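Local coordinates for E3 SUMO-protein ligase SIZ2 (Saccharomyces cerevisiae, PDB 6U75), which acts as a SUMO E3 ligase that may attach SUMO to septins, and binds double-stranded DNA, at residues A[207-212]-A[225-230]. Sequence-based numbering, arbitrary orientation.
With ZN (zinc ion), chain C.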
ATOM      1  N   GLN A 207      20.223   8.884  -0.922  1.00 42.63           N
ATOM      2  CA  GLN A 207      19.821   7.764  -1.760  1.00 46.68           C
ATOM      3  C   GLN A 207      18.314   7.781  -1.984  1.00 50.48           C
ATOM      4  O   GLN A 207      17.537   8.211  -1.126  1.00 42.99           O
ATOM      5  CB  GLN A 207      20.235   6.434  -1.128  1.00 38.64           C
ATOM      6  CG  GLN A 207      21.737   6.203  -1.068  1.00 62.29           C
ATOM      7  CD  GLN A 207      22.381   6.830   0.151  1.00 55.41           C
ATOM      8  OE1 GLN A 207      21.848   7.772   0.736  1.00 58.38           O
ATOM      9  NE2 GLN A 207      23.534   6.301   0.549  1.00 67.90           N
ATOM     10  N   CYS A 208      17.904   7.301  -3.155  1.00 44.43           N
ATOM     11  CA  CYS A 208      16.509   7.300  -3.567  1.00 35.37           C
ATOM     12  C   CYS A 208      16.094   5.886  -3.952  1.00 45.12           C
ATOM     13  O   CYS A 208      16.904   4.955  -3.977  1.00 40.61           O
ATOM     14  CB  CYS A 208      16.278   8.262  -4.739  1.00 40.45           C
ATOM     15  SG  CYS A 208      16.688   9.980  -4.387  1.00 49.62           S
ATOM     16  N   PHE A 209      14.807   5.736  -4.256  1.00 35.20           N
ATOM     17  CA  PHE A 209      14.244   4.482  -4.726  1.00 33.24           C
ATOM     18  C   PHE A 209      13.224   4.789  -5.811  1.00 30.90           C
ATOM     19  O   PHE A 209      12.599   5.853  -5.810  1.00 45.56           O
ATOM     20  CB  PHE A 209      13.583   3.702  -3.585  1.00 33.54           C
ATOM     21  CG  PHE A 209      12.579   4.504  -2.810  1.00 31.25           C
ATOM     22  CD1 PHE A 209      12.971   5.259  -1.719  1.00 31.70           C
ATOM     23  CD2 PHE A 209      11.245   4.509  -3.177  1.00 33.78           C
ATOM     24  CE1 PHE A 209      12.051   6.001  -1.005  1.00 33.35           C
ATOM     25  CE2 PHE A 209      10.319   5.251  -2.466  1.00 39.12           C
ATOM     26  CZ  PHE A 209      10.723   5.997  -1.379  1.00 32.69           C
ATOM     27  N   ASP A 210      13.061   3.854  -6.742  1.00 35.73           N
ATOM     28  CA  ASP A 210      12.109   4.051  -7.827  1.00 30.14           C
ATOM     29  C   ASP A 210      10.694   4.123  -7.269  1.00 27.31           C
ATOM     30  O   ASP A 210      10.230   3.193  -6.603  1.00 30.11           O
ATOM     31  CB  ASP A 210      12.224   2.924  -8.848  1.00 26.18           C
ATOM     32  CG  ASP A 210      11.512   3.247 -10.149  1.00 27.70           C
ATOM     33  OD1 ASP A 210      12.092   3.980 -10.976  1.00 25.53           O
ATOM     34  OD2 ASP A 210      10.373   2.775 -10.341  1.00 24.88           O
ATOM     35  N   ALA A 211      10.009   5.235  -7.542  1.00 28.63           N
ATOM     36  CA  ALA A 211       8.663   5.421  -7.014  1.00 25.99           C
ATOM     37  C   ALA A 211       7.715   4.342  -7.518  1.00 23.30           C
ATOM     38  O   ALA A 211       6.873   3.842  -6.763  1.00 23.95           O
ATOM     39  CB  ALA A 211       8.142   6.808  -7.393  1.00 29.97           C
ATOM     40  N   LEU A 212       7.835   3.968  -8.794  1.00 33.02           N
ATOM     41  CA  LEU A 212       6.910   2.994  -9.360  1.00 30.24           C
ATOM     42  C   LEU A 212       7.102   1.621  -8.728  1.00 28.59           C
ATOM     43  O   LEU A 212       6.125   0.945  -8.391  1.00 30.49           O
ATOM     44  CB  LEU A 212       7.089   2.921 -10.877  1.00 26.15           C
ATOM     45  CG  LEU A 212       6.093   2.034 -11.624  1.00 25.10           C
ATOM     46  CD1 LEU A 212       4.666   2.464 -11.329  1.00 30.75           C
ATOM     47  CD2 LEU A 212       6.362   2.069 -13.118  1.00 27.33           C
ATOM     48  N   GLN A 225       7.239   1.617   4.617  1.00 51.14           N
ATOM     49  CA  GLN A 225       8.519   1.948   5.224  1.00 48.07           C
ATOM     50  C   GLN A 225       9.530   2.207   4.119  1.00 40.11           C
ATOM     51  O   GLN A 225       9.583   1.467   3.131  1.00 44.84           O
ATOM     52  CB  GLN A 225       9.012   0.820   6.132  1.00 52.41           C
ATOM     53  CG  GLN A 225       8.088   0.517   7.298  1.00 55.55           C
ATOM     54  CD  GLN A 225       8.523  -0.707   8.079  1.00 68.40           C
ATOM     55  OE1 GLN A 225       9.651  -1.180   7.936  1.00 69.15           O
ATOM     56  NE2 GLN A 225       7.625  -1.231   8.906  1.00 61.36           N
ATOM     57  N   CYS A 226      10.315   3.261   4.284  1.00 39.98           N
ATOM     58  CA  CYS A 226      11.333   3.591   3.300  1.00 45.20           C
ATOM     59  C   CYS A 226      12.235   2.378   3.066  1.00 43.42           C
ATOM     60  O   CYS A 226      12.767   1.815   4.032  1.00 40.48           O
ATOM     61  CB  CYS A 226      12.163   4.781   3.782  1.00 51.65           C
ATOM     62  SG  CYS A 226      13.492   5.274   2.663  1.00 56.59           S
ATOM     63  N   PRO A 227      12.433   1.948   1.813  1.00 49.67           N
ATOM     64  CA  PRO A 227      13.304   0.789   1.564  1.00 48.02           C
ATOM     65  C   PRO A 227      14.754   0.998   1.976  1.00 47.28           C
ATOM     66  O   PRO A 227      15.556   0.066   1.855  1.00 54.57           O
ATOM     67  CB  PRO A 227      13.198   0.585   0.041  1.00 44.72           C
ATOM     68  CG  PRO A 227      11.990   1.338  -0.382  1.00 51.21           C
ATOM     69  CD  PRO A 227      11.882   2.491   0.559  1.00 37.85           C
ATOM     70  N   ILE A 228      15.122   2.189   2.445  1.00 51.80           N
ATOM     71  CA  ILE A 228      16.499   2.508   2.811  1.00 48.32           C
ATOM     72  C   ILE A 228      16.638   2.687   4.320  1.00 49.25           C
ATOM     73  O   ILE A 228      17.413   1.982   4.970  1.00 62.62           O
ATOM     74  CB  ILE A 228      16.997   3.756   2.048  1.00 48.39           C
ATOM     75  CG1 ILE A 228      16.858   3.529   0.538  1.00 41.36           C
ATOM     76  CG2 ILE A 228      18.438   4.079   2.425  1.00 55.61           C
ATOM     77  CD1 ILE A 228      17.221   4.727  -0.304  1.00 50.11           C
ATOM     78  N   CYS A 229      15.890   3.626   4.898  1.00 44.70           N
ATOM     79  CA  CYS A 229      15.966   3.923   6.321  1.00 48.64           C
ATOM     80  C   CYS A 229      14.863   3.261   7.138  1.00 46.69           C
ATOM     81  O   CYS A 229      14.903   3.331   8.372  1.00 47.14           O
ATOM     82  CB  CYS A 229      15.915   5.441   6.543  1.00 52.23           C
ATOM     83  SG  CYS A 229      14.406   6.235   5.948  1.00 56.61           S
ATOM     84  N   GLN A 230      13.885   2.630   6.493  1.00 55.20           N
ATOM     85  CA  GLN A 230      12.791   1.917   7.149  1.00 58.49           C
ATOM     86  C   GLN A 230      11.907   2.823   7.998  1.00 51.97           C
ATOM     87  O   GLN A 230      11.064   2.324   8.753  1.00 60.77           O
ATOM     88  CB  GLN A 230      13.316   0.758   8.007  1.00 42.60           C
ATOM     89  CG  GLN A 230      13.337  -0.575   7.282  1.00 52.49           C
ATOM     90  CD  GLN A 230      14.217  -0.555   6.051  1.00 57.05           C
ATOM     91  OE1 GLN A 230      15.173   0.215   5.970  1.00 62.42           O
ATOM     92  NE2 GLN A 230      13.896  -1.402   5.080  1.00 65.81           N
TER
HETATM   93 ZN    ZN C 501      14.296   7.115   3.849  1.00 47.51          ZN
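The backbones of Phe209 and Pro227 stand 7.4 Å apart, CA to CA, a separation bridged by side chains as the strand-to-helix segment 207-212 passes the zinc loop 225-230. Phe209 and Pro227 cross at about a right angle: Pro227 CD sits 3.8 Å from the centroid of the Phe209 ring and 15° off its normal, a CH-pi contact over one face. With chi1 at 53°, Phe209 CG lies between its own backbone N and carbonyl carbon, which carries the ring to the loop. Cys226 SG meets the same ring obliquely, 4.0 Å from Phe209 CE1. Ile228, extended at chi2 (176°), brings CD1 to 3.6 Å from Gln207 CB. Replacing Phe209 with an alanine would probably leave Pro227 CD without its aromatic face and open a gap beside Cys226. Cys226 SG binds zinc at 2.3 Å, as does Cys229 SG; Cys203 and His205 complete the site of this SP-RING domain. The Cys226 thiolate also accepts a bond from Ile228 N at 3.5 Å and a weak one from Cys229 N, donors that probably temper its negative charge, while Gln230 N bonds to Cys226 O and closes the turn. Next in the chain, Asp210 caps helix 211-218, its OD2 accepting a bond from Trp213 N. Zinc thus ties the loop to Cys203 and His205, while apolar and sulfur-aromatic packing probably settles how it lies against the strand.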